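Local structure of chemotactic transducer PctC (Pseudomonas aeruginosa, 5LTV) at residues A[63-67]-A[81-87]; A[91-97]-A[163-169]; A[98-104]-A[116-120]; A[120-124]-A[139-143]; A[125-129]-A[151-155]. The protein is a chemotaxis receptor whose Cache-type ligand-binding domain binds gamma-aminobutyrate and probably passes the signal on to the chemotaxis machinery. All blocks are in the same frame, centred on the assembly; numbering follows the deposited sequence.

Contact 1 of 5, residues A[63-67]-A[81-87]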
# COMPACT_ATOMS: atom_id res chain seq x y z
N LEU A 63 11.33 10.73 1.12
CA LEU A 63 11.26 11.33 -0.20
C LEU A 63 10.60 12.70 -0.11
O LEU A 63 11.07 13.67 -0.70
CB LEU A 63 10.47 10.43 -1.17
CG LEU A 63 10.13 11.01 -2.56
CD1 LEU A 63 11.35 11.60 -3.25
CD2 LEU A 63 9.55 9.93 -3.50
N ALA A 64 9.51 12.78 0.65
CA ALA A 64 8.86 14.07 0.88
C ALA A 64 9.78 15.06 1.57
O ALA A 64 9.86 16.23 1.15
CB ALA A 64 7.59 13.87 1.71
N SER A 65 10.47 14.64 2.64
CA SER A 65 11.38 15.59 3.29
C SER A 65 12.53 15.99 2.37
O SER A 65 12.90 17.17 2.32
CB SER A 65 11.92 15.02 4.61
OG SER A 65 12.55 13.78 4.45
N GLN A 66 13.10 15.05 1.61
CA GLN A 66 14.12 15.42 0.63
C GLN A 66 13.63 16.49 -0.33
O GLN A 66 14.38 17.41 -0.67
CB GLN A 66 14.51 14.23 -0.20
CG GLN A 66 15.56 13.39 0.27
CD GLN A 66 15.63 12.25 -0.65
OE1 GLN A 66 16.18 12.37 -1.72
NE2 GLN A 66 15.10 11.11 -0.22
N LEU A 67 12.40 16.34 -0.84
CA LEU A 67 11.88 17.29 -1.83
C LEU A 67 11.57 18.64 -1.20
O LEU A 67 11.83 19.68 -1.82
CB LEU A 67 10.63 16.73 -2.52
CG LEU A 67 10.82 15.50 -3.38
CD1 LEU A 67 9.49 14.85 -3.72
CD2 LEU A 67 11.51 15.90 -4.62
N GLN A 81 16.51 13.94 -7.70
CA GLN A 81 16.16 13.31 -6.42
C GLN A 81 15.41 11.97 -6.61
O GLN A 81 15.71 10.99 -5.93
CB GLN A 81 15.32 14.31 -5.60
CG GLN A 81 15.72 14.47 -4.16
CD GLN A 81 17.13 15.03 -3.96
OE1 GLN A 81 17.65 15.81 -4.77
NE2 GLN A 81 17.77 14.62 -2.86
N LEU A 82 14.49 11.89 -7.59
CA LEU A 82 13.71 10.67 -7.80
C LEU A 82 14.54 9.56 -8.45
O LEU A 82 14.18 8.38 -8.32
CB LEU A 82 12.46 10.95 -8.65
CG LEU A 82 11.41 11.81 -7.90
CD1 LEU A 82 10.22 12.24 -8.75
CD2 LEU A 82 10.91 11.04 -6.75
N GLU A 83 15.65 9.90 -9.09
CA GLU A 83 16.44 8.90 -9.79
C GLU A 83 17.36 8.09 -8.88
O GLU A 83 18.07 7.22 -9.38
CB GLU A 83 17.24 9.59 -10.91
CG GLU A 83 16.30 9.86 -12.03
CD GLU A 83 16.93 10.43 -13.26
OE1 GLU A 83 18.15 10.65 -13.24
OE2 GLU A 83 16.20 10.64 -14.26
N GLN A 84 17.35 8.34 -7.57
CA GLN A 84 18.19 7.55 -6.66
C GLN A 84 17.87 6.06 -6.73
O GLN A 84 16.69 5.66 -6.70
CB GLN A 84 18.04 8.06 -5.23
CG GLN A 84 18.65 9.41 -5.01
CD GLN A 84 18.30 9.96 -3.67
OE1 GLN A 84 17.40 10.83 -3.54
NE2 GLN A 84 18.99 9.45 -2.63
N PRO A 85 18.88 5.19 -6.82
CA PRO A 85 18.60 3.76 -7.02
C PRO A 85 17.86 3.11 -5.85
O PRO A 85 17.19 2.09 -6.04
CB PRO A 85 19.99 3.13 -7.22
CG PRO A 85 20.89 4.28 -7.66
CD PRO A 85 20.28 5.56 -7.12
N VAL A 86 17.94 3.68 -4.64
CA VAL A 86 17.23 3.07 -3.51
C VAL A 86 15.72 3.03 -3.79
O VAL A 86 15.04 2.10 -3.36
CB VAL A 86 17.56 3.82 -2.18
CG1 VAL A 86 17.07 5.29 -2.22
CG2 VAL A 86 16.99 3.08 -0.98
N PHE A 87 15.20 4.02 -4.53
CA PHE A 87 13.78 4.04 -4.87
C PHE A 87 13.41 2.95 -5.87
O PHE A 87 12.41 2.26 -5.69
CB PHE A 87 13.40 5.44 -5.41
CG PHE A 87 13.53 6.53 -4.35
CD1 PHE A 87 13.01 6.31 -3.07
CD2 PHE A 87 14.23 7.72 -4.61
CE1 PHE A 87 13.16 7.29 -2.06
CE2 PHE A 87 14.36 8.69 -3.62
CZ PHE A 87 13.82 8.46 -2.34
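Leu63 meets Leu82 and Phe87 where the long helix 34-68 of the Cache domain packs against the two short helices 75-82 and 85-90. The tightest apolar touch is methyl to methyl, Leu63 CD1 to Leu82 CD2 at 3.6 Å, and the two leucines cross at about a right angle. Leu63 holds CG anti to its backbone N (chi1 171°), which carries both methyls to Leu82 CD2. Its CB also lies 4.1 Å from Phe87 CZ, the tip of a ring that points back at the long helix. One turn on, the Gln66 amide lies alongside this apolar patch. NE2 of Gln66 comes to the edge of the Phe87 ring, 3.6 Å from CZ, and the amide and ring planes are nearly coplanar. OE1 of Gln66 accepts a hydrogen bond from NE2 of Gln81 at 3.0 Å, in the carbonyl plane and on a lone pair, while the two amide planes stand 71° apart. Leu67 CD2 adds a looser touch on CB of Gln81. Behind this first shell, Val94 of strand 93-98 packs on Leu63, Leu82 and Phe87 together, so all three helices meet on one valine of the sheet. Ala64 and Leu67 also pack on strand 147-157. Within the second segment, CG1 of Val86 sits over the centre of one face of the Phe87 ring, 4.2 Å above its plane.

Contact 2 of 5, residues A[91-97]-A[163-169]. With ABU (gamma-amino-butanoic acid), chain H.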
# COMPACT_ATOMS: atom_id res chain seq x y z
N PHE A 91 10.68 0.14 -4.70
CA PHE A 91 9.33 0.40 -5.17
C PHE A 91 9.22 -0.07 -6.61
O PHE A 91 10.23 -0.25 -7.30
CB PHE A 91 8.96 1.90 -5.06
CG PHE A 91 8.90 2.40 -3.62
CD1 PHE A 91 7.73 2.29 -2.87
CD2 PHE A 91 10.02 2.95 -3.02
CE1 PHE A 91 7.70 2.69 -1.51
CE2 PHE A 91 9.99 3.36 -1.68
CZ PHE A 91 8.82 3.23 -0.93
N ALA A 92 7.98 -0.31 -7.04
CA ALA A 92 7.72 -0.39 -8.47
C ALA A 92 8.02 0.96 -9.11
O ALA A 92 8.65 1.04 -10.17
CB ALA A 92 6.28 -0.82 -8.72
N SER A 93 7.59 2.04 -8.47
CA SER A 93 7.97 3.36 -8.92
C SER A 93 7.67 4.34 -7.80
O SER A 93 6.85 4.07 -6.89
CB SER A 93 7.25 3.78 -10.20
OG SER A 93 5.85 3.73 -9.97
N VAL A 94 8.35 5.49 -7.88
CA VAL A 94 8.13 6.64 -7.03
C VAL A 94 7.83 7.81 -7.95
O VAL A 94 8.20 7.81 -9.14
CB VAL A 94 9.34 6.96 -6.11
CG1 VAL A 94 9.56 5.85 -5.13
CG2 VAL A 94 10.62 7.18 -6.95
N TYR A 95 7.13 8.82 -7.40
CA TYR A 95 6.63 9.87 -8.27
C TYR A 95 6.12 11.05 -7.47
O TYR A 95 5.77 10.95 -6.29
CB TYR A 95 5.53 9.37 -9.22
CG TYR A 95 4.50 8.39 -8.68
CD1 TYR A 95 4.73 7.02 -8.73
CD2 TYR A 95 3.25 8.84 -8.21
CE1 TYR A 95 3.76 6.10 -8.27
CE2 TYR A 95 2.27 7.93 -7.77
CZ TYR A 95 2.53 6.56 -7.80
OH TYR A 95 1.59 5.64 -7.38
N LEU A 96 6.09 12.19 -8.16
CA LEU A 96 5.59 13.46 -7.65
C LEU A 96 4.57 13.98 -8.64
O LEU A 96 4.90 14.23 -9.80
CB LEU A 96 6.72 14.48 -7.47
CG LEU A 96 6.27 15.91 -7.09
CD1 LEU A 96 5.83 16.00 -5.62
CD2 LEU A 96 7.41 16.90 -7.34
N GLY A 97 3.33 14.15 -8.19
CA GLY A 97 2.32 14.83 -8.97
C GLY A 97 2.29 16.25 -8.43
O GLY A 97 2.12 16.45 -7.22
N GLY A 163 3.08 19.35 -4.26
CA GLY A 163 2.19 18.36 -4.86
C GLY A 163 2.03 17.21 -3.90
O GLY A 163 2.05 17.40 -2.68
N VAL A 164 1.90 16.01 -4.48
CA VAL A 164 1.84 14.78 -3.70
C VAL A 164 2.94 13.84 -4.16
O VAL A 164 3.06 13.53 -5.35
CB VAL A 164 0.46 14.12 -3.82
CG1 VAL A 164 0.49 12.72 -3.22
CG2 VAL A 164 -0.56 15.00 -3.13
N ALA A 165 3.74 13.35 -3.21
CA ALA A 165 4.77 12.37 -3.49
C ALA A 165 4.27 11.00 -3.07
O ALA A 165 3.51 10.89 -2.10
CB ALA A 165 6.07 12.73 -2.78
N ALA A 166 4.62 9.98 -3.85
CA ALA A 166 4.18 8.61 -3.58
C ALA A 166 5.23 7.59 -4.02
O ALA A 166 6.11 7.88 -4.83
CB ALA A 166 2.87 8.27 -4.29
N GLY A 167 5.12 6.39 -3.45
CA GLY A 167 5.66 5.19 -4.08
C GLY A 167 4.62 4.09 -4.11
O GLY A 167 3.81 3.96 -3.21
N ASP A 168 4.64 3.29 -5.17
CA ASP A 168 3.71 2.18 -5.20
C ASP A 168 4.47 0.85 -5.30
O ASP A 168 5.65 0.80 -5.65
CB ASP A 168 2.68 2.33 -6.32
CG ASP A 168 3.32 2.52 -7.69
OD1 ASP A 168 4.37 1.89 -7.97
OD2 ASP A 168 2.78 3.31 -8.50
N MET A 169 3.75 -0.23 -4.98
CA MET A 169 4.29 -1.57 -5.02
C MET A 169 3.24 -2.56 -5.54
O MET A 169 2.05 -2.42 -5.27
CB MET A 169 4.79 -1.97 -3.62
CG MET A 169 3.83 -1.69 -2.56
SD MET A 169 4.66 -0.91 -1.15
CE MET A 169 4.06 0.78 -1.29
N ABU H . 3.02 4.31 -11.10
CD ABU H . 1.54 4.33 -11.27
CB ABU H . 1.02 5.71 -11.59
CG ABU H . -0.11 6.15 -10.67
C ABU H . -1.56 6.08 -11.11
O ABU H . -2.05 4.95 -11.35
OXT ABU H . -2.22 7.15 -11.15
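Tyr95 and Asp168 both place CG between the backbone N and the carbonyl carbon (chi1 40° and 55°), and this brings the phenol and the carboxylate together on one face of an antiparallel strand pair. Tyr95 OH donates to Asp168 OD2 at 2.8 Å, on the anti side and well out of the carboxylate plane. Ser93 takes a similar first torsion, and its OG donates to Asp168 OD1 at 3.1 Å, on the syn side. The two oxygens are thus held by separate hydroxyls. OD2 also accepts from the amino group of gamma-aminobutyrate, whose N lies 2.8 Å away. CB of the ligand covers one face of the Tyr95 ring; CB of Ala166 touches CE2 at 3.5 Å. The backbones of strands 93-97 and 163-169 are joined by paired bonds at Tyr95 with Ala166 and at Gly97 with Val164. Gly167 has no side chain, and its CA lies 3.8 Å from Phe91 CD1. The opposite face, with Val94, Leu96 and Ala165, turns to helices 34-68 and 75-82. These are central strands of the ligand-binding Cache sheet. Asp168, its orientation fixed by two hydroxyls, is well placed to pair with the ligand amine, which is probably positively charged.

Contact 3 of 5, residues A[98-104]-A[116-120]. With ABU (gamma-amino-butanoic acid), chain H; SO4 (sulfate ion), chain K.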
# COMPACT_ATOMS: atom_id res chain seq x y z
N GLU A 98 2.51 17.22 -9.32
CA GLU A 98 2.63 18.63 -8.95
C GLU A 98 1.29 19.35 -9.02
O GLU A 98 0.51 19.13 -9.94
CB GLU A 98 3.67 19.34 -9.83
CG GLU A 98 5.10 18.92 -9.49
CD GLU A 98 6.16 19.63 -10.31
OE1 GLU A 98 7.02 18.93 -10.91
OE2 GLU A 98 6.19 20.88 -10.31
N ALA A 99 1.07 20.27 -8.07
CA ALA A 99 -0.23 20.95 -7.93
C ALA A 99 -0.44 22.00 -9.02
O ALA A 99 -1.57 22.16 -9.50
CB ALA A 99 -0.31 21.60 -6.55
N ALA A 100 0.61 22.72 -9.43
CA ALA A 100 0.40 23.88 -10.31
C ALA A 100 -0.26 23.48 -11.64
O ALA A 100 -1.22 24.11 -12.08
CB ALA A 100 1.72 24.62 -10.59
N SER A 101 0.24 22.45 -12.29
CA SER A 101 -0.32 22.12 -13.61
C SER A 101 -0.33 20.62 -13.91
O SER A 101 -0.40 20.25 -15.08
CB SER A 101 0.48 22.85 -14.72
OG SER A 101 1.83 22.46 -14.69
N GLY A 102 -0.23 19.76 -12.89
CA GLY A 102 -0.33 18.33 -13.09
C GLY A 102 0.92 17.64 -13.59
O GLY A 102 0.86 16.45 -13.91
N THR A 103 2.04 18.35 -13.71
CA THR A 103 3.31 17.76 -14.10
C THR A 103 3.60 16.52 -13.26
O THR A 103 3.48 16.55 -12.04
CB THR A 103 4.42 18.79 -13.92
OG1 THR A 103 4.14 19.98 -14.70
CG2 THR A 103 5.80 18.18 -14.27
N PHE A 104 3.92 15.42 -13.92
CA PHE A 104 4.03 14.13 -13.28
C PHE A 104 5.44 13.60 -13.57
O PHE A 104 5.78 13.34 -14.73
CB PHE A 104 2.95 13.18 -13.81
CG PHE A 104 2.97 11.81 -13.18
CD1 PHE A 104 2.58 11.64 -11.86
CD2 PHE A 104 3.38 10.70 -13.91
CE1 PHE A 104 2.59 10.38 -11.28
CE2 PHE A 104 3.42 9.45 -13.34
CZ PHE A 104 3.01 9.28 -12.01
N TYR A 116 -3.18 12.02 -19.05
CA TYR A 116 -3.04 11.67 -17.64
C TYR A 116 -2.78 12.92 -16.78
O TYR A 116 -1.90 13.73 -17.08
CB TYR A 116 -1.90 10.67 -17.45
CG TYR A 116 -1.69 10.30 -16.00
CD1 TYR A 116 -2.53 9.38 -15.37
CD2 TYR A 116 -0.67 10.91 -15.24
CE1 TYR A 116 -2.34 9.04 -14.04
CE2 TYR A 116 -0.47 10.57 -13.89
CZ TYR A 116 -1.31 9.64 -13.31
OH TYR A 116 -1.13 9.33 -11.99
N ASP A 117 -3.54 13.07 -15.71
CA ASP A 117 -3.39 14.19 -14.80
C ASP A 117 -3.40 13.60 -13.40
O ASP A 117 -4.46 13.12 -12.94
CB ASP A 117 -4.50 15.23 -15.00
CG ASP A 117 -4.42 16.40 -14.02
OD1 ASP A 117 -3.60 16.38 -13.08
OD2 ASP A 117 -5.21 17.35 -14.15
N PRO A 118 -2.26 13.56 -12.70
CA PRO A 118 -2.23 12.85 -11.41
C PRO A 118 -3.16 13.48 -10.40
O PRO A 118 -3.57 12.81 -9.44
CB PRO A 118 -0.76 12.96 -10.95
CG PRO A 118 -0.28 14.27 -11.64
CD PRO A 118 -0.99 14.26 -12.99
N ARG A 119 -3.50 14.77 -10.58
CA ARG A 119 -4.37 15.42 -9.60
C ARG A 119 -5.76 14.82 -9.59
O ARG A 119 -6.47 14.96 -8.58
CB ARG A 119 -4.42 16.92 -9.87
CG ARG A 119 -3.01 17.57 -9.82
CD ARG A 119 -3.04 18.98 -10.32
NE ARG A 119 -3.45 18.98 -11.73
CZ ARG A 119 -3.55 20.07 -12.47
NH1 ARG A 119 -3.28 21.28 -11.94
NH2 ARG A 119 -3.94 19.94 -13.73
N THR A 120 -6.15 14.09 -10.63
CA THR A 120 -7.49 13.49 -10.63
C THR A 120 -7.53 12.13 -9.95
O THR A 120 -8.59 11.49 -9.95
CB THR A 120 -8.05 13.33 -12.06
OG1 THR A 120 -7.24 12.41 -12.80
CG2 THR A 120 -8.17 14.69 -12.82
N ABU H . 3.02 4.31 -11.10
CD ABU H . 1.54 4.33 -11.27
CB ABU H . 1.02 5.71 -11.59
CG ABU H . -0.11 6.15 -10.67
C ABU H . -1.56 6.08 -11.11
O ABU H . -2.05 4.95 -11.35
OXT ABU H . -2.22 7.15 -11.15
S SO4 K . -4.59 23.51 -14.61
O1 SO4 K . -5.83 22.77 -14.87
O2 SO4 K . -4.41 23.68 -13.17
O3 SO4 K . -3.44 22.79 -15.14
O4 SO4 K . -4.69 24.81 -15.26
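OD1 of Asp117 is gripped twice by Arg119, whose guanidinium reaches across to the 98-104 turn and donates NH1 to Ala99 O at 3.1 Å. Arg119 N closes an Asx turn onto OD1, coming from above the carboxylate plane, while NE reaches the syn lone pair of the same oxygen at 2.9 Å. NH2 goes to OD2, making a side-on, two-nitrogen salt bridge. Held this way, the guanidinium lies face-on against the turn: Gly102 N is 3.3 Å above its plane, over the centre, with Ser101 C nearer the rim. Gly102 takes a positive phi of 80°, and its CA lies 3.8 Å from Asp117 OD1. A sulfate, probably from the crystallisation liquor, meets NH1 and NH2 at the edge. The other half of the contact is aromatic. The edge of Tyr116 meets the face of Phe104 in a T-shaped stack, centroids 5.0 Å apart and planes at 67°, with CE2 over the ring centre. Tyr116 OH donates to OXT of gamma-aminobutyrate at 2.6 Å. Pro118 CB packs on Phe104 CD1 at 3.7 Å. These loops flank strand 104-107, an outer strand of the sheet: Phe104 meets Tyr95 of the adjacent strand 93-98, while Pro118 and Tyr116 pack on Trp123 and Arg119 on Tyr124, both of helix 122-130.

Contact 4 of 5, residues A[120-124]-A[139-143]. With ABU (gamma-amino-butanoic acid), chain H; SO4 (sulfate ion), chain I.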
# COMPACT_ATOMS: atom_id res chain seq x y z
N THR A 120 -6.15 14.09 -10.63
CA THR A 120 -7.49 13.49 -10.63
C THR A 120 -7.53 12.13 -9.95
O THR A 120 -8.59 11.49 -9.95
CB THR A 120 -8.05 13.33 -12.06
OG1 THR A 120 -7.24 12.41 -12.80
CG2 THR A 120 -8.17 14.69 -12.82
N ARG A 121 -6.42 11.65 -9.38
CA ARG A 121 -6.36 10.26 -8.96
C ARG A 121 -6.47 10.16 -7.44
O ARG A 121 -6.04 11.05 -6.70
CB ARG A 121 -5.06 9.61 -9.46
CG ARG A 121 -4.91 9.64 -11.05
CD ARG A 121 -5.54 8.42 -11.71
NE ARG A 121 -4.84 7.18 -11.38
CZ ARG A 121 -5.40 5.96 -11.33
NH1 ARG A 121 -6.69 5.83 -11.58
NH2 ARG A 121 -4.69 4.89 -11.02
N ALA A 122 -7.04 9.02 -6.99
CA ALA A 122 -7.33 8.83 -5.57
C ALA A 122 -6.09 8.91 -4.69
O ALA A 122 -6.18 9.36 -3.54
CB ALA A 122 -8.04 7.50 -5.33
N TRP A 123 -4.93 8.45 -5.18
CA TRP A 123 -3.75 8.51 -4.31
C TRP A 123 -3.31 9.95 -4.10
O TRP A 123 -2.69 10.27 -3.09
CB TRP A 123 -2.59 7.69 -4.90
CG TRP A 123 -2.12 8.15 -6.27
CD1 TRP A 123 -2.47 7.60 -7.46
CD2 TRP A 123 -1.21 9.23 -6.58
NE1 TRP A 123 -1.82 8.25 -8.50
CE2 TRP A 123 -1.06 9.26 -8.00
CE3 TRP A 123 -0.50 10.16 -5.80
CZ2 TRP A 123 -0.24 10.18 -8.65
CZ3 TRP A 123 0.33 11.07 -6.44
CH2 TRP A 123 0.45 11.08 -7.86
N TYR A 124 -3.67 10.81 -5.05
CA TYR A 124 -3.37 12.23 -4.93
C TYR A 124 -4.39 12.93 -4.03
O TYR A 124 -4.04 13.48 -2.97
CB TYR A 124 -3.33 12.84 -6.35
CG TYR A 124 -2.91 14.28 -6.35
CD1 TYR A 124 -1.62 14.63 -6.70
CD2 TYR A 124 -3.81 15.32 -6.03
CE1 TYR A 124 -1.21 16.00 -6.66
CE2 TYR A 124 -3.42 16.63 -6.02
CZ TYR A 124 -2.14 16.99 -6.33
OH TYR A 124 -1.75 18.32 -6.31
N PHE A 139 -5.42 -0.57 -6.22
CA PHE A 139 -6.05 -0.05 -7.41
C PHE A 139 -5.22 -0.54 -8.58
O PHE A 139 -4.27 -1.33 -8.41
CB PHE A 139 -6.21 1.49 -7.34
CG PHE A 139 -4.92 2.24 -7.20
CD1 PHE A 139 -4.33 2.43 -5.93
CD2 PHE A 139 -4.30 2.80 -8.33
CE1 PHE A 139 -3.15 3.13 -5.79
CE2 PHE A 139 -3.15 3.54 -8.20
CZ PHE A 139 -2.55 3.71 -6.94
N VAL A 140 -5.60 -0.10 -9.78
CA VAL A 140 -4.98 -0.51 -11.03
C VAL A 140 -4.06 0.60 -11.51
O VAL A 140 -4.52 1.72 -11.78
CB VAL A 140 -6.04 -0.82 -12.11
CG1 VAL A 140 -5.35 -1.12 -13.47
CG2 VAL A 140 -6.94 -1.96 -11.71
N ASP A 141 -2.77 0.29 -11.64
CA ASP A 141 -1.80 1.26 -12.19
C ASP A 141 -2.25 1.78 -13.55
O ASP A 141 -2.54 1.00 -14.46
CB ASP A 141 -0.45 0.57 -12.30
CG ASP A 141 0.67 1.48 -12.72
OD1 ASP A 141 0.58 2.20 -13.73
OD2 ASP A 141 1.71 1.43 -12.03
N ALA A 142 -2.29 3.12 -13.70
CA ALA A 142 -2.79 3.71 -14.94
C ALA A 142 -1.88 3.48 -16.12
O ALA A 142 -2.32 3.61 -17.26
CB ALA A 142 -3.02 5.21 -14.77
N GLY A 143 -0.61 3.18 -15.89
CA GLY A 143 0.31 2.99 -16.98
C GLY A 143 0.43 1.54 -17.40
O GLY A 143 0.44 1.26 -18.59
N ABU H . 3.02 4.31 -11.10
CD ABU H . 1.54 4.33 -11.27
CB ABU H . 1.02 5.71 -11.59
CG ABU H . -0.11 6.15 -10.67
C ABU H . -1.56 6.08 -11.11
O ABU H . -2.05 4.95 -11.35
OXT ABU H . -2.22 7.15 -11.15
S SO4 I . -8.49 2.40 -10.69
O1 SO4 I . -8.25 1.06 -10.21
O2 SO4 I . -9.72 2.92 -10.08
O3 SO4 I . -8.57 2.37 -12.16
O4 SO4 I . -7.39 3.27 -10.33
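Arg121 reaches over to Phe139 and Ala142 with its guanidinium. NH2 lies 3.4 Å from Phe139 CD2, in an oblique approach to the ring, and Ala142 CB sits over one guanidinium face. The chain bends at chi2 and chi3 (-89° and -67°), turning the NE and NH2 edge to the carboxylate of gamma-aminobutyrate: NE donates to OXT at 2.6 Å and NH2 to the ligand O at 2.7 Å, both near the guanidinium plane. NH2 also makes a weak bond to Val140 O. The Trp123 five-membered ring and the Phe139 ring are nearly parallel (22°) but offset, centroids 5.9 Å apart, with little overlap; Trp123 CD1 touches Phe139 CZ at 3.9 Å. The indole edge faces the ligand, and NE1 donates to OXT at 2.9 Å. Here the start of helix 122-130, with Arg121 as its N-cap residue, meets the end of strand 134-140 at the ligand pocket of the Cache domain. Ala142 N gives the ligand O a second donor at 3.0 Å. Asp141 forms an Asx turn through OD1, which accepts from Gly143 N; its OD2 lies 3.0 Å from the ligand CD. A sulfate, probably from the crystallisation liquor, bridges Arg121 NH1 and Val140 N.

Contact 5 of 5, residues A[125-129]-A[151-155]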
# COMPACT_ATOMS: atom_id res chain seq x y z
N LYS A 125 -5.67 12.86 -4.42
CA LYS A 125 -6.72 13.56 -3.69
C LYS A 125 -6.82 13.07 -2.24
O LYS A 125 -7.08 13.87 -1.34
CB LYS A 125 -8.05 13.40 -4.42
CG LYS A 125 -8.08 14.04 -5.76
CD LYS A 125 -9.47 13.97 -6.40
CE LYS A 125 -9.83 12.54 -6.79
NZ LYS A 125 -11.14 12.37 -7.49
N ASP A 126 -6.61 11.77 -1.99
CA ASP A 126 -6.66 11.30 -0.59
C ASP A 126 -5.44 11.76 0.22
O ASP A 126 -5.58 12.05 1.42
CB ASP A 126 -6.79 9.77 -0.54
CG ASP A 126 -8.10 9.28 -1.18
OD1 ASP A 126 -8.93 10.14 -1.53
OD2 ASP A 126 -8.28 8.06 -1.38
N ALA A 127 -4.26 11.87 -0.38
CA ALA A 127 -3.15 12.45 0.38
C ALA A 127 -3.47 13.88 0.82
O ALA A 127 -3.15 14.28 1.96
CB ALA A 127 -1.86 12.43 -0.45
N LEU A 128 -4.07 14.68 -0.08
CA LEU A 128 -4.35 16.06 0.27
C LEU A 128 -5.46 16.14 1.31
O LEU A 128 -5.37 16.94 2.25
CB LEU A 128 -4.73 16.86 -0.98
CG LEU A 128 -3.60 17.22 -1.95
CD1 LEU A 128 -4.07 18.23 -2.97
CD2 LEU A 128 -2.37 17.74 -1.21
N ALA A 129 -6.49 15.29 1.19
CA ALA A 129 -7.59 15.33 2.15
C ALA A 129 -7.11 14.93 3.54
O ALA A 129 -7.47 15.57 4.54
CB ALA A 129 -8.73 14.42 1.69
N MET A 151 1.72 4.44 -1.24
CA MET A 151 1.86 5.25 -0.06
C MET A 151 2.14 6.66 -0.52
O MET A 151 3.05 6.87 -1.32
CB MET A 151 2.99 4.73 0.79
CG MET A 151 2.65 3.46 1.48
SD MET A 151 4.17 2.58 1.94
CE MET A 151 3.47 1.10 2.74
N SER A 152 1.34 7.63 -0.05
CA SER A 152 1.42 8.99 -0.60
C SER A 152 1.23 10.04 0.50
O SER A 152 0.60 9.77 1.53
CB SER A 152 0.37 9.23 -1.73
OG SER A 152 -0.99 9.07 -1.26
N LEU A 153 1.80 11.22 0.26
CA LEU A 153 1.66 12.30 1.23
C LEU A 153 1.96 13.64 0.56
O LEU A 153 2.77 13.70 -0.37
CB LEU A 153 2.59 12.10 2.45
CG LEU A 153 4.07 11.69 2.48
CD1 LEU A 153 4.81 11.75 1.16
CD2 LEU A 153 4.79 12.52 3.54
N PRO A 154 1.33 14.72 1.03
CA PRO A 154 1.62 16.05 0.47
C PRO A 154 3.05 16.44 0.71
O PRO A 154 3.68 16.02 1.68
CB PRO A 154 0.66 16.97 1.23
CG PRO A 154 -0.39 15.99 1.86
CD PRO A 154 0.43 14.79 2.20
N VAL A 155 3.58 17.24 -0.22
CA VAL A 155 4.91 17.87 -0.15
C VAL A 155 4.72 19.37 -0.24
O VAL A 155 4.17 19.88 -1.23
CB VAL A 155 5.83 17.38 -1.28
CG1 VAL A 155 7.26 17.97 -1.13
CG2 VAL A 155 5.85 15.86 -1.34
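Ala127 and Pro154 bury the most surface here, with Ser152 and Leu128 well behind. The methyl of Ala127 is directed toward the strand. Its CB rests 3.6 Å from Ser152 OG and 3.9 Å from Leu153 CA, so the helix comes down to the strand backbone with only a methyl between them. Pro154 lies one step further along: its CG sits 3.2 Å from Ala127 O, and its CD is 4.2 Å from Ala127 CB. Leu128 starts out pointing away from the strand, yet with CG anti to the carbonyl carbon (chi1 -73°) its CD2 returns to within 4.0 Å of Pro154 CB. The leucine and the proline run antiparallel alongside each other. No hydrogen bond joins the segments themselves; the hydroxyl of Ser152 is used just upstream, on the backbone O of Trp123, tying the first turn of the helix to the same strand. Val164 of the adjacent strand 160-170 also packs on Ala127. Helix 125-129 crosses strand 151-155 at -57°, with axes 6.8 Å apart at closest approach. Close docking of a short helix across an antiparallel sheet, on the face away from the long helix 34-68, fits the Cache, PAS-like alpha/beta fold.

Overall arrangement
Contacts 2, 3 and 4 surround gamma-aminobutyrate: contact 2 takes its amino end, and contacts 3 and 4 its carboxylate. The centres of contacts 2 and 4 are about 10 Å apart, and Tyr95 packs against Trp123 between them. Contacts 3 and 4 share Thr120, and contact 3 meets contact 2 where Phe104 packs on Tyr95. Contact 5 adjoins the pocket, the Ser152 side chain about 9 Å from the ligand, bonded to contact 2 through neighbouring strands and to contact 4 through Ser152 OG and Trp123 O, 2.8 Å apart. Contact 1 covers the other sheet face, about 10 Å from contact 2 and 20 Å from contact 4 between centres; it packs on Val94, Ala165 and, through Ala64, Leu153.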